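Local coordinates for oligopeptide-binding protein oppA (PDB 3FTO) that serves as the peptide-binding component of the OppABCDF ABC transporter, essential for uptake of peptides longer than three residues and for growth in milk, at residues M182-N187 / A476-Q481; F365-S370 / Y518-F523; Q48-L53 / K206-S211. One frame throughout, in Å; residues are numbered along the deposited sequence.

Interaction 1. Residues M182-N187 / A476-Q481; sequences MTQSGN and ASEPSQ
Two carbonyl oxygens grip the amide nitrogen of Q184: S477 O across the contact and G78 O outside it. The bond from Q184 NE2 to S477 O is 3.1 Å long with 152° at the hydrogen. S477 O lies almost in the plane of the Q184 amide, but the nitrogen stands above the plane of the S477 carbonyl. The side chains of Q184 and E478 cross at about a right angle, Q184 CB resting 3.7 Å from E478 CB and Q184 CG 3.5 Å from E478 OE1. E478 CG is anti to the backbone N (chi1 160°), which carries the carboxylate past Q184; its OE1 forms a salt bridge with R519, outside these loops.

Q184 to N187 form a type II turn, and N187 ND2 reaches back to Q184 O at 2.9 Å. G186 takes a positive phi (72°) in this turn. A water joins the loops, donating to G186 O at 3.1 Å and to E478 O at 2.6 Å.

The loop after strand 170-174 thus meets that after strand 468-474, consistent with a contact between the lobes of a solute-binding protein. Amide, water and buried carboxylate make this junction mainly polar, its charge probably balanced by R519.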
HETATM    1  N   MSE A 182      -6.017  10.276 -11.477  1.00 36.12           N
HETATM    2  CA  MSE A 182      -6.292  11.466 -10.701  1.00 36.08           C
HETATM    3  C   MSE A 182      -7.661  11.454 -10.008  1.00 35.72           C
HETATM    4  O   MSE A 182      -7.952  12.318  -9.207  1.00 35.84           O
HETATM    5  CB  MSE A 182      -6.139  12.722 -11.558  1.00 36.27           C
HETATM    6  CG  MSE A 182      -4.720  13.143 -11.945  1.00 36.92           C
HETATM    7 SE   MSE A 182      -4.816  14.655 -13.089  0.90 39.11          SE
HETATM    8  CE  MSE A 182      -3.052  15.194 -13.230  1.00 38.29           C
ATOM      9  N   THR A 183      -8.493  10.488 -10.351  1.00 35.22           N
ATOM     10  CA  THR A 183      -9.780  10.305  -9.704  1.00 34.83           C
ATOM     11  C   THR A 183      -9.672   9.309  -8.567  1.00 34.56           C
ATOM     12  O   THR A 183     -10.639   8.975  -7.938  1.00 34.55           O
ATOM     13  CB  THR A 183     -10.886   9.844 -10.652  1.00 34.76           C
ATOM     14  OG1 THR A 183     -10.437   8.746 -11.427  1.00 34.54           O
ATOM     15  CG2 THR A 183     -11.345  10.944 -11.515  1.00 34.69           C
ATOM     16  N   GLN A 184      -8.470   8.836  -8.337  1.00 34.18           N
ATOM     17  CA  GLN A 184      -8.182   7.924  -7.266  1.00 33.96           C
ATOM     18  C   GLN A 184      -7.369   8.661  -6.247  1.00 33.76           C
ATOM     19  O   GLN A 184      -6.486   9.396  -6.573  1.00 33.72           O
ATOM     20  CB  GLN A 184      -7.367   6.714  -7.730  1.00 33.91           C
ATOM     21  CG  GLN A 184      -8.057   5.746  -8.627  1.00 33.74           C
ATOM     22  CD  GLN A 184      -9.129   4.931  -7.935  1.00 33.40           C
ATOM     23  OE1 GLN A 184     -10.268   5.006  -8.281  1.00 33.37           O
ATOM     24  NE2 GLN A 184      -8.752   4.152  -6.976  1.00 32.82           N
ATOM     25  N   SER A 185      -7.682   8.424  -4.998  1.00 33.57           N
ATOM     26  CA  SER A 185      -6.869   8.878  -3.914  1.00 33.38           C
ATOM     27  C   SER A 185      -5.539   8.146  -3.966  1.00 33.20           C
ATOM     28  O   SER A 185      -5.481   7.035  -4.405  1.00 33.20           O
ATOM     29  CB  SER A 185      -7.579   8.602  -2.613  1.00 33.38           C
ATOM     30  OG  SER A 185      -6.852   9.031  -1.513  1.00 33.43           O
ATOM     31  N   GLY A 186      -4.475   8.796  -3.513  1.00 33.00           N
ATOM     32  CA  GLY A 186      -3.132   8.276  -3.617  1.00 32.79           C
ATOM     33  C   GLY A 186      -2.527   8.268  -4.999  1.00 32.66           C
ATOM     34  O   GLY A 186      -1.666   7.480  -5.241  1.00 32.71           O
ATOM     35  N   ASN A 187      -3.011   9.102  -5.910  1.00 32.44           N
ATOM     36  CA  ASN A 187      -2.446   9.219  -7.248  1.00 32.28           C
ATOM     37  C   ASN A 187      -1.038   9.787  -7.328  1.00 32.14           C
ATOM     38  O   ASN A 187      -0.277   9.407  -8.167  1.00 32.16           O
ATOM     39  CB  ASN A 187      -3.399   9.882  -8.268  1.00 32.24           C
ATOM     40  CG  ASN A 187      -3.703  11.318  -7.965  1.00 32.18           C
ATOM     41  OD1 ASN A 187      -2.893  12.171  -8.149  1.00 32.04           O
ATOM     42  ND2 ASN A 187      -4.883  11.574  -7.491  1.00 31.86           N
ATOM     43  N   ALA A 476      -0.753   1.260  -3.710  1.00 31.68           N
ATOM     44  CA  ALA A 476      -1.402   2.504  -3.390  1.00 31.50           C
ATOM     45  C   ALA A 476      -2.835   2.484  -3.839  1.00 31.33           C
ATOM     46  O   ALA A 476      -3.251   1.621  -4.556  1.00 31.35           O
ATOM     47  CB  ALA A 476      -0.679   3.666  -4.017  1.00 31.46           C
ATOM     48  N   SER A 477      -3.569   3.475  -3.392  1.00 31.22           N
ATOM     49  CA  SER A 477      -4.972   3.586  -3.678  1.00 31.14           C
ATOM     50  C   SER A 477      -5.182   3.726  -5.174  1.00 30.98           C
ATOM     51  O   SER A 477      -6.134   3.225  -5.689  1.00 30.87           O
ATOM     52  CB  SER A 477      -5.603   4.718  -2.887  1.00 31.23           C
ATOM     53  OG  SER A 477      -5.851   4.330  -1.582  1.00 31.39           O
ATOM     54  N   GLU A 478      -4.255   4.397  -5.846  1.00 30.88           N
ATOM     55  CA  GLU A 478      -4.092   4.271  -7.274  1.00 30.74           C
ATOM     56  C   GLU A 478      -2.991   3.230  -7.532  1.00 30.77           C
ATOM     57  O   GLU A 478      -1.826   3.470  -7.311  1.00 30.67           O
ATOM     58  CB  GLU A 478      -3.789   5.632  -7.882  1.00 30.67           C
ATOM     59  CG  GLU A 478      -3.137   5.661  -9.237  1.00 30.53           C
ATOM     60  CD  GLU A 478      -3.990   5.122 -10.378  1.00 30.47           C
ATOM     61  OE1 GLU A 478      -5.114   4.684 -10.162  1.00 29.95           O
ATOM     62  OE2 GLU A 478      -3.514   5.154 -11.507  1.00 30.01           O
ATOM     63  N   PRO A 479      -3.399   2.054  -7.975  1.00 30.81           N
ATOM     64  CA  PRO A 479      -2.514   0.898  -8.028  1.00 30.89           C
ATOM     65  C   PRO A 479      -1.663   0.852  -9.274  1.00 30.95           C
ATOM     66  O   PRO A 479      -1.712  -0.102 -10.003  1.00 30.93           O
ATOM     67  CB  PRO A 479      -3.490  -0.269  -8.013  1.00 30.86           C
ATOM     68  CG  PRO A 479      -4.700   0.266  -8.555  1.00 30.90           C
ATOM     69  CD  PRO A 479      -4.752   1.715  -8.393  1.00 30.80           C
ATOM     70  N   SER A 480      -0.872   1.896  -9.469  1.00 31.05           N
ATOM     71  CA  SER A 480      -0.040   2.087 -10.639  1.00 31.07           C
ATOM     72  C   SER A 480       1.025   1.041 -10.748  1.00 31.02           C
ATOM     73  O   SER A 480       1.658   0.706  -9.800  1.00 31.06           O
ATOM     74  CB  SER A 480       0.566   3.485 -10.632  1.00 31.04           C
ATOM     75  OG  SER A 480       1.639   3.607 -11.515  1.00 31.31           O
ATOM     76  N   GLN A 481       1.184   0.522 -11.942  1.00 31.09           N
ATOM     77  CA  GLN A 481       2.175  -0.488 -12.230  1.00 31.13           C
ATOM     78  C   GLN A 481       3.465   0.123 -12.706  1.00 31.39           C
ATOM     79  O   GLN A 481       4.413  -0.573 -12.890  1.00 31.52           O
ATOM     80  CB  GLN A 481       1.620  -1.478 -13.230  1.00 31.03           C
ATOM     81  CG  GLN A 481       0.294  -1.995 -12.831  1.00 30.48           C
ATOM     82  CD  GLN A 481       0.347  -2.851 -11.587  1.00 29.74           C
ATOM     83  OE1 GLN A 481      -0.063  -2.436 -10.537  1.00 29.64           O
ATOM     84  NE2 GLN A 481       0.842  -4.038 -11.714  1.00 28.75           N
TER
HETATM   85  O   HOH W   1      -0.292   5.527  -7.267  1.00 36.46           O

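Interaction 2. Residues F365-S370 / Y518-F523; sequences FKQFTS and YRKAAF
F368 and F523 form an edge-to-face pair, the edge of F368 directed at the face of F523, with centroids 4.8 Å apart and planes at 63°. F368 CD1 makes the touch, 3.5 Å from F523 CD2 and offset toward the rim of that ring. F368 CB adds a CH-pi contact, 4.1 Å from the F523 centroid and 23° off the normal.

The guanidinium of R519 stands nearly perpendicular to the F368 ring, its NH2 3.9 Å from F368 CE1, while F523 CE2 covers the centre of one guanidinium face. R519 is thus flanked by aromatic carbon, with E478 as its ionic partner.

K520 lays its alkyl chain against backbone oxygens. With CG anti to the backbone N (chi1 176°) and the chain extended beyond, K520 CG passes 3.2 Å from Q367 O and K520 CE lies 3.5 Å from both T369 O and K366 O. Replacing this lysine with alanine would probably uncover the carbonyls of K366 and T369 and open a gap beside the turn.

Helix 516-533 therefore holds the F365-F368 type I turn, in the loop after strand 354-356. Q527, one helical turn beyond F523, bonds F368 O and T369 OG1, and F523 also touches I508 of helix 499-508.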
ATOM      1  N   PHE A 365      -9.627  -3.701  -5.389  1.00 32.97           N
ATOM      2  CA  PHE A 365      -9.613  -2.709  -6.434  1.00 33.17           C
ATOM      3  C   PHE A 365     -10.653  -3.128  -7.462  1.00 33.46           C
ATOM      4  O   PHE A 365     -10.320  -3.657  -8.488  1.00 33.58           O
ATOM      5  CB  PHE A 365      -8.250  -2.635  -7.092  1.00 33.19           C
ATOM      6  CG  PHE A 365      -7.169  -2.124  -6.210  1.00 33.20           C
ATOM      7  CD1 PHE A 365      -6.921  -0.788  -6.105  1.00 33.35           C
ATOM      8  CD2 PHE A 365      -6.374  -2.981  -5.512  1.00 33.19           C
ATOM      9  CE1 PHE A 365      -5.931  -0.326  -5.296  1.00 33.40           C
ATOM     10  CE2 PHE A 365      -5.394  -2.517  -4.725  1.00 33.38           C
ATOM     11  CZ  PHE A 365      -5.171  -1.181  -4.624  1.00 33.29           C
ATOM     12  N   LYS A 366     -11.917  -2.857  -7.164  1.00 33.73           N
ATOM     13  CA  LYS A 366     -13.063  -3.406  -7.859  1.00 33.94           C
ATOM     14  C   LYS A 366     -13.083  -3.029  -9.322  1.00 34.05           C
ATOM     15  O   LYS A 366     -13.491  -3.784 -10.163  1.00 34.04           O
ATOM     16  CB  LYS A 366     -14.342  -2.888  -7.217  1.00 34.03           C
ATOM     17  CG  LYS A 366     -14.624  -3.384  -5.826  1.00 34.43           C
ATOM     18  CD  LYS A 366     -15.425  -2.396  -4.995  1.00 34.70           C
ATOM     19  CE  LYS A 366     -16.777  -2.945  -4.650  1.00 34.86           C
ATOM     20  NZ  LYS A 366     -16.759  -3.738  -3.411  1.00 35.16           N
ATOM     21  N   GLN A 367     -12.639  -1.825  -9.587  1.00 34.25           N
ATOM     22  CA  GLN A 367     -12.655  -1.260 -10.894  1.00 34.46           C
ATOM     23  C   GLN A 367     -11.374  -1.479 -11.705  1.00 34.42           C
ATOM     24  O   GLN A 367     -11.275  -1.007 -12.803  1.00 34.44           O
ATOM     25  CB  GLN A 367     -12.998   0.227 -10.791  1.00 34.60           C
ATOM     26  CG  GLN A 367     -14.416   0.608 -11.260  1.00 35.13           C
ATOM     27  CD  GLN A 367     -15.520  -0.275 -10.700  1.00 35.83           C
ATOM     28  OE1 GLN A 367     -15.999  -1.179 -11.356  1.00 36.47           O
ATOM     29  NE2 GLN A 367     -15.917  -0.007  -9.482  1.00 36.27           N
ATOM     30  N   PHE A 368     -10.394  -2.178 -11.147  1.00 34.36           N
ATOM     31  CA  PHE A 368      -9.170  -2.497 -11.860  1.00 34.32           C
ATOM     32  C   PHE A 368      -8.847  -3.987 -12.023  1.00 34.32           C
ATOM     33  O   PHE A 368      -7.768  -4.338 -12.408  1.00 34.33           O
ATOM     34  CB  PHE A 368      -7.970  -1.757 -11.269  1.00 34.33           C
ATOM     35  CG  PHE A 368      -8.239  -0.325 -10.941  1.00 34.38           C
ATOM     36  CD1 PHE A 368      -8.292   0.615 -11.911  1.00 34.53           C
ATOM     37  CD2 PHE A 368      -8.460   0.071  -9.653  1.00 34.55           C
ATOM     38  CE1 PHE A 368      -8.545   1.908 -11.618  1.00 34.72           C
ATOM     39  CE2 PHE A 368      -8.721   1.370  -9.361  1.00 34.56           C
ATOM     40  CZ  PHE A 368      -8.757   2.290 -10.346  1.00 34.57           C
ATOM     41  N   THR A 369      -9.766  -4.861 -11.688  1.00 34.31           N
ATOM     42  CA  THR A 369      -9.510  -6.273 -11.784  1.00 34.28           C
ATOM     43  C   THR A 369     -10.786  -7.075 -11.875  1.00 34.25           C
ATOM     44  O   THR A 369     -11.846  -6.538 -11.800  1.00 34.24           O
ATOM     45  CB  THR A 369      -8.554  -6.803 -10.685  1.00 34.33           C
ATOM     46  OG1 THR A 369      -8.149  -8.136 -11.010  1.00 34.26           O
ATOM     47  CG2 THR A 369      -9.205  -6.764  -9.330  1.00 34.32           C
ATOM     48  N   SER A 370     -10.626  -8.368 -12.069  1.00 34.24           N
ATOM     49  CA  SER A 370     -11.717  -9.295 -12.120  1.00 34.28           C
ATOM     50  C   SER A 370     -11.289 -10.697 -11.697  1.00 34.31           C
ATOM     51  O   SER A 370     -10.161 -11.070 -11.878  1.00 34.29           O
ATOM     52  CB  SER A 370     -12.275  -9.320 -13.533  1.00 34.27           C
ATOM     53  OG  SER A 370     -13.448 -10.056 -13.562  1.00 34.31           O
ATOM     54  N   TYR A 518     -13.478   1.757 -19.833  1.00 30.12           N
ATOM     55  CA  TYR A 518     -12.304   1.589 -20.665  1.00 29.96           C
ATOM     56  C   TYR A 518     -11.053   1.297 -19.841  1.00 29.92           C
ATOM     57  O   TYR A 518     -10.297   0.412 -20.171  1.00 29.94           O
ATOM     58  CB  TYR A 518     -12.087   2.855 -21.511  1.00 29.93           C
ATOM     59  CG  TYR A 518     -10.943   2.801 -22.491  1.00 29.77           C
ATOM     60  CD1 TYR A 518     -11.164   2.536 -23.825  1.00 29.48           C
ATOM     61  CD2 TYR A 518      -9.645   2.998 -22.080  1.00 29.48           C
ATOM     62  CE1 TYR A 518     -10.144   2.461 -24.707  1.00 29.09           C
ATOM     63  CE2 TYR A 518      -8.621   2.932 -22.943  1.00 29.19           C
ATOM     64  CZ  TYR A 518      -8.862   2.658 -24.270  1.00 29.20           C
ATOM     65  OH  TYR A 518      -7.810   2.598 -25.131  1.00 28.60           O
ATOM     66  N   ARG A 519     -10.859   2.040 -18.764  1.00 29.75           N
ATOM     67  CA  ARG A 519      -9.741   1.831 -17.873  1.00 29.61           C
ATOM     68  C   ARG A 519      -9.757   0.473 -17.184  1.00 29.39           C
ATOM     69  O   ARG A 519      -8.743  -0.155 -17.060  1.00 29.34           O
ATOM     70  CB  ARG A 519      -9.601   2.973 -16.874  1.00 29.63           C
ATOM     71  CG  ARG A 519      -8.340   2.906 -16.070  1.00 29.98           C
ATOM     72  CD  ARG A 519      -7.592   4.181 -15.896  1.00 30.14           C
ATOM     73  NE  ARG A 519      -7.328   4.402 -14.500  1.00 30.66           N
ATOM     74  CZ  ARG A 519      -6.155   4.609 -13.925  1.00 30.75           C
ATOM     75  NH1 ARG A 519      -5.035   4.660 -14.591  1.00 30.90           N
ATOM     76  NH2 ARG A 519      -6.134   4.770 -12.635  1.00 31.03           N
ATOM     77  N   LYS A 520     -10.922   0.003 -16.783  1.00 29.25           N
ATOM     78  CA  LYS A 520     -11.009  -1.300 -16.175  1.00 29.08           C
ATOM     79  C   LYS A 520     -10.577  -2.375 -17.142  1.00 29.01           C
ATOM     80  O   LYS A 520      -9.824  -3.235 -16.803  1.00 29.05           O
ATOM     81  CB  LYS A 520     -12.400  -1.569 -15.642  1.00 29.07           C
ATOM     82  CG  LYS A 520     -12.550  -2.920 -15.097  1.00 29.00           C
ATOM     83  CD  LYS A 520     -13.873  -3.138 -14.524  1.00 29.04           C
ATOM     84  CE  LYS A 520     -13.831  -4.300 -13.615  1.00 29.11           C
ATOM     85  NZ  LYS A 520     -15.128  -4.866 -13.331  1.00 29.45           N
ATOM     86  N   ALA A 521     -11.028  -2.266 -18.368  1.00 28.96           N
ATOM     87  CA  ALA A 521     -10.683  -3.209 -19.412  1.00 28.94           C
ATOM     88  C   ALA A 521      -9.195  -3.224 -19.727  1.00 28.82           C
ATOM     89  O   ALA A 521      -8.642  -4.249 -19.980  1.00 28.81           O
ATOM     90  CB  ALA A 521     -11.508  -2.950 -20.658  1.00 28.91           C
ATOM     91  N   ALA A 522      -8.583  -2.057 -19.713  1.00 28.83           N
ATOM     92  CA  ALA A 522      -7.159  -1.902 -19.836  1.00 28.86           C
ATOM     93  C   ALA A 522      -6.387  -2.548 -18.691  1.00 28.97           C
ATOM     94  O   ALA A 522      -5.448  -3.219 -18.918  1.00 29.04           O
ATOM     95  CB  ALA A 522      -6.809  -0.445 -19.948  1.00 28.83           C
ATOM     96  N   PHE A 523      -6.818  -2.350 -17.466  1.00 29.12           N
ATOM     97  CA  PHE A 523      -6.205  -3.017 -16.347  1.00 29.25           C
ATOM     98  C   PHE A 523      -6.365  -4.515 -16.433  1.00 29.36           C
ATOM     99  O   PHE A 523      -5.468  -5.244 -16.127  1.00 29.37           O
ATOM    100  CB  PHE A 523      -6.730  -2.484 -15.023  1.00 29.26           C
ATOM    101  CG  PHE A 523      -5.949  -1.341 -14.474  1.00 29.33           C
ATOM    102  CD1 PHE A 523      -4.828  -1.554 -13.728  1.00 29.21           C
ATOM    103  CD2 PHE A 523      -6.342  -0.054 -14.696  1.00 29.29           C
ATOM    104  CE1 PHE A 523      -4.129  -0.533 -13.229  1.00 28.99           C
ATOM    105  CE2 PHE A 523      -5.629   0.970 -14.194  1.00 29.29           C
ATOM    106  CZ  PHE A 523      -4.521   0.728 -13.460  1.00 28.99           C
TER

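Interaction 3. Residues Q48-L53 / K206-S211; sequences QWLSGL and KDLASS
The CA atoms of L53 and A209 are the nearest across the contact, 6.2 Å apart, and each residue lies in a short run of helical phi/psi without the regular bonds of a helix. L53 CD2 reaches over the second run, 3.8 Å from A209 N and 4.1 Å from A209 CB. The same methyl lies 4.0 Å from L208 CG, so one branch of L53 serves two neighbours. L208 has its CG anti to the backbone N (chi1 -166°), a torsion that swings the isobutyl group to L50. There L208 CD2 meets L50 CD1 at 3.7 Å, the two side chains crossing at roughly a right angle. L200 of helix 197-200 touches both L50 and L208, extending the leucine cluster.

In the fold, the loop holding Q48-L53 follows strand 34-40 and the loop holding K206-S211 precedes strand 224-230. Both strands belong to the same five-stranded mixed sheet, so the contact brings the loop after one strand against the connection that leads into another.

Q48 forms the polar margin. Its OE1 accepts the N-H of L50 at 2.9 Å, in the carbonyl plane and on a lone pair, with 157° at the hydrogen. That bond folds the side chain back against its own loop and fixes the turn of the amide. Q48 NE2 then faces the other segment, 3.2 Å from A209 O, and is hydrogen-bonded to T214 OG1; this same hydroxyl also bonds L208 O.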
ATOM      1  N   GLN A  48       4.743  13.029  13.989  1.00 37.30           N
ATOM      2  CA  GLN A  48       4.764  14.164  13.093  1.00 36.82           C
ATOM      3  C   GLN A  48       3.413  14.353  12.426  1.00 36.39           C
ATOM      4  O   GLN A  48       3.019  13.593  11.569  1.00 36.30           O
ATOM      5  CB  GLN A  48       5.877  14.029  12.048  1.00 36.76           C
ATOM      6  CG  GLN A  48       5.903  15.130  11.011  1.00 36.48           C
ATOM      7  CD  GLN A  48       5.975  16.500  11.614  1.00 36.33           C
ATOM      8  OE1 GLN A  48       5.119  17.323  11.393  1.00 36.26           O
ATOM      9  NE2 GLN A  48       7.001  16.744  12.381  1.00 35.79           N
ATOM     10  N   TRP A  49       2.724  15.387  12.850  1.00 35.86           N
ATOM     11  CA  TRP A  49       1.420  15.744  12.344  1.00 35.47           C
ATOM     12  C   TRP A  49       1.386  16.217  10.893  1.00 35.30           C
ATOM     13  O   TRP A  49       0.391  16.059  10.263  1.00 35.29           O
ATOM     14  CB  TRP A  49       0.631  16.621  13.336  1.00 35.37           C
ATOM     15  CG  TRP A  49       0.441  15.924  14.641  1.00 34.79           C
ATOM     16  CD1 TRP A  49       1.265  15.959  15.692  1.00 34.33           C
ATOM     17  CD2 TRP A  49      -0.607  15.038  14.995  1.00 34.19           C
ATOM     18  NE1 TRP A  49       0.809  15.181  16.683  1.00 34.03           N
ATOM     19  CE2 TRP A  49      -0.347  14.594  16.286  1.00 34.03           C
ATOM     20  CE3 TRP A  49      -1.742  14.586  14.351  1.00 33.81           C
ATOM     21  CZ2 TRP A  49      -1.169  13.709  16.943  1.00 33.86           C
ATOM     22  CZ3 TRP A  49      -2.561  13.724  15.011  1.00 33.77           C
ATOM     23  CH2 TRP A  49      -2.275  13.292  16.286  1.00 33.83           C
ATOM     24  N   LEU A  50       2.466  16.790  10.378  1.00 35.08           N
ATOM     25  CA  LEU A  50       2.507  17.176   8.964  1.00 34.90           C
ATOM     26  C   LEU A  50       2.827  15.989   8.078  1.00 34.78           C
ATOM     27  O   LEU A  50       3.752  15.261   8.338  1.00 34.73           O
ATOM     28  CB  LEU A  50       3.479  18.297   8.702  1.00 34.89           C
ATOM     29  CG  LEU A  50       3.352  19.498   9.602  1.00 34.89           C
ATOM     30  CD1 LEU A  50       4.283  20.564   9.207  1.00 34.82           C
ATOM     31  CD2 LEU A  50       1.945  19.969   9.638  1.00 34.91           C
ATOM     32  N   SER A  51       2.039  15.802   7.037  1.00 34.55           N
ATOM     33  CA  SER A  51       2.213  14.673   6.149  1.00 34.48           C
ATOM     34  C   SER A  51       3.543  14.661   5.407  1.00 34.37           C
ATOM     35  O   SER A  51       4.150  13.637   5.295  1.00 34.28           O
ATOM     36  CB  SER A  51       1.042  14.569   5.182  1.00 34.43           C
ATOM     37  OG  SER A  51       0.989  13.299   4.622  1.00 34.43           O
ATOM     38  N   GLY A  52       3.993  15.811   4.935  1.00 34.31           N
ATOM     39  CA  GLY A  52       5.256  15.918   4.249  1.00 34.35           C
ATOM     40  C   GLY A  52       6.463  15.563   5.074  1.00 34.38           C
ATOM     41  O   GLY A  52       7.367  14.938   4.603  1.00 34.28           O
ATOM     42  N   LEU A  53       6.405  15.887   6.351  1.00 34.44           N
ATOM     43  CA  LEU A  53       7.485  15.620   7.286  1.00 34.51           C
ATOM     44  C   LEU A  53       7.484  14.248   7.926  1.00 34.48           C
ATOM     45  O   LEU A  53       8.397  13.903   8.608  1.00 34.52           O
ATOM     46  CB  LEU A  53       7.471  16.662   8.376  1.00 34.52           C
ATOM     47  CG  LEU A  53       8.076  17.991   8.030  1.00 34.72           C
ATOM     48  CD1 LEU A  53       7.884  18.288   6.598  1.00 35.03           C
ATOM     49  CD2 LEU A  53       7.573  19.078   8.892  1.00 34.82           C
ATOM     50  N   LYS A 206      13.920  24.694   9.000  1.00 34.00           N
ATOM     51  CA  LYS A 206      14.838  23.718   9.547  1.00 34.07           C
ATOM     52  C   LYS A 206      14.344  23.162  10.874  1.00 34.07           C
ATOM     53  O   LYS A 206      14.649  22.061  11.236  1.00 34.11           O
ATOM     54  CB  LYS A 206      16.237  24.289   9.668  1.00 34.09           C
ATOM     55  CG  LYS A 206      16.371  25.370  10.658  1.00 34.36           C
ATOM     56  CD  LYS A 206      17.784  25.802  10.776  1.00 34.68           C
ATOM     57  CE  LYS A 206      18.134  26.733   9.684  1.00 34.88           C
ATOM     58  NZ  LYS A 206      19.569  26.957   9.540  1.00 35.30           N
ATOM     59  N   ASP A 207      13.525  23.945  11.552  1.00 34.09           N
ATOM     60  CA  ASP A 207      12.945  23.599  12.826  1.00 34.15           C
ATOM     61  C   ASP A 207      11.580  22.932  12.837  1.00 34.20           C
ATOM     62  O   ASP A 207      11.153  22.516  13.876  1.00 34.17           O
ATOM     63  CB  ASP A 207      12.789  24.855  13.664  1.00 34.17           C
ATOM     64  CG  ASP A 207      14.083  25.381  14.156  1.00 34.49           C
ATOM     65  OD1 ASP A 207      14.965  24.562  14.415  1.00 35.04           O
ATOM     66  OD2 ASP A 207      14.211  26.600  14.274  1.00 34.69           O
ATOM     67  N   LEU A 208      10.871  22.901  11.714  1.00 34.16           N
ATOM     68  CA  LEU A 208       9.450  22.575  11.710  1.00 34.14           C
ATOM     69  C   LEU A 208       9.129  21.170  12.197  1.00 34.08           C
ATOM     70  O   LEU A 208       8.254  20.974  13.006  1.00 34.13           O
ATOM     71  CB  LEU A 208       8.835  22.846  10.341  1.00 34.11           C
ATOM     72  CG  LEU A 208       7.316  22.853  10.290  1.00 34.30           C
ATOM     73  CD1 LEU A 208       6.728  23.745  11.322  1.00 34.39           C
ATOM     74  CD2 LEU A 208       6.780  23.212   8.932  1.00 34.49           C
ATOM     75  N   ALA A 209       9.911  20.222  11.726  1.00 34.06           N
ATOM     76  CA  ALA A 209       9.836  18.837  12.100  1.00 34.06           C
ATOM     77  C   ALA A 209      10.088  18.569  13.568  1.00 34.11           C
ATOM     78  O   ALA A 209       9.575  17.640  14.088  1.00 34.23           O
ATOM     79  CB  ALA A 209      10.737  18.005  11.251  1.00 34.06           C
ATOM     80  N   SER A 210      10.902  19.356  14.235  1.00 34.16           N
ATOM     81  CA  SER A 210      11.118  19.110  15.642  1.00 34.18           C
ATOM     82  C   SER A 210      10.296  20.004  16.550  1.00 34.11           C
ATOM     83  O   SER A 210      10.257  19.809  17.725  1.00 34.11           O
ATOM     84  CB  SER A 210      12.599  19.167  15.977  1.00 34.14           C
ATOM     85  OG  SER A 210      13.129  20.419  15.666  1.00 34.30           O
ATOM     86  N   SER A 211       9.603  20.950  15.967  1.00 34.08           N
ATOM     87  CA  SER A 211       8.796  21.883  16.711  1.00 34.07           C
ATOM     88  C   SER A 211       7.653  21.195  17.454  1.00 34.15           C
ATOM     89  O   SER A 211       7.131  20.194  17.033  1.00 34.10           O
ATOM     90  CB  SER A 211       8.283  22.973  15.791  1.00 34.02           C
ATOM     91  OG  SER A 211       7.312  23.759  16.392  1.00 33.88           O
TER

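Interactions 1 and 2 are neighbours, with centres 13 Å apart, joined by the salt bridge from E478 OE1 to R519 NH2 at 2.7 Å; the F365 ring also packs on P479. The loop 476-481 and helix 516-533 are thereby bonded to each other. Interaction 3 stands apart, its nearest atoms about 10 Å from interaction 1 and about 18 Å from interaction 2, which lies on the opposite side of the chain's centre. Interaction 1, nearest that centre, is polar and hydrated yet only partly buried. Interaction 2 combines a buried aromatic pair with a lysine nearer the surface. Interaction 3, farthest from the centre, is mostly buried and relies chiefly on leucines.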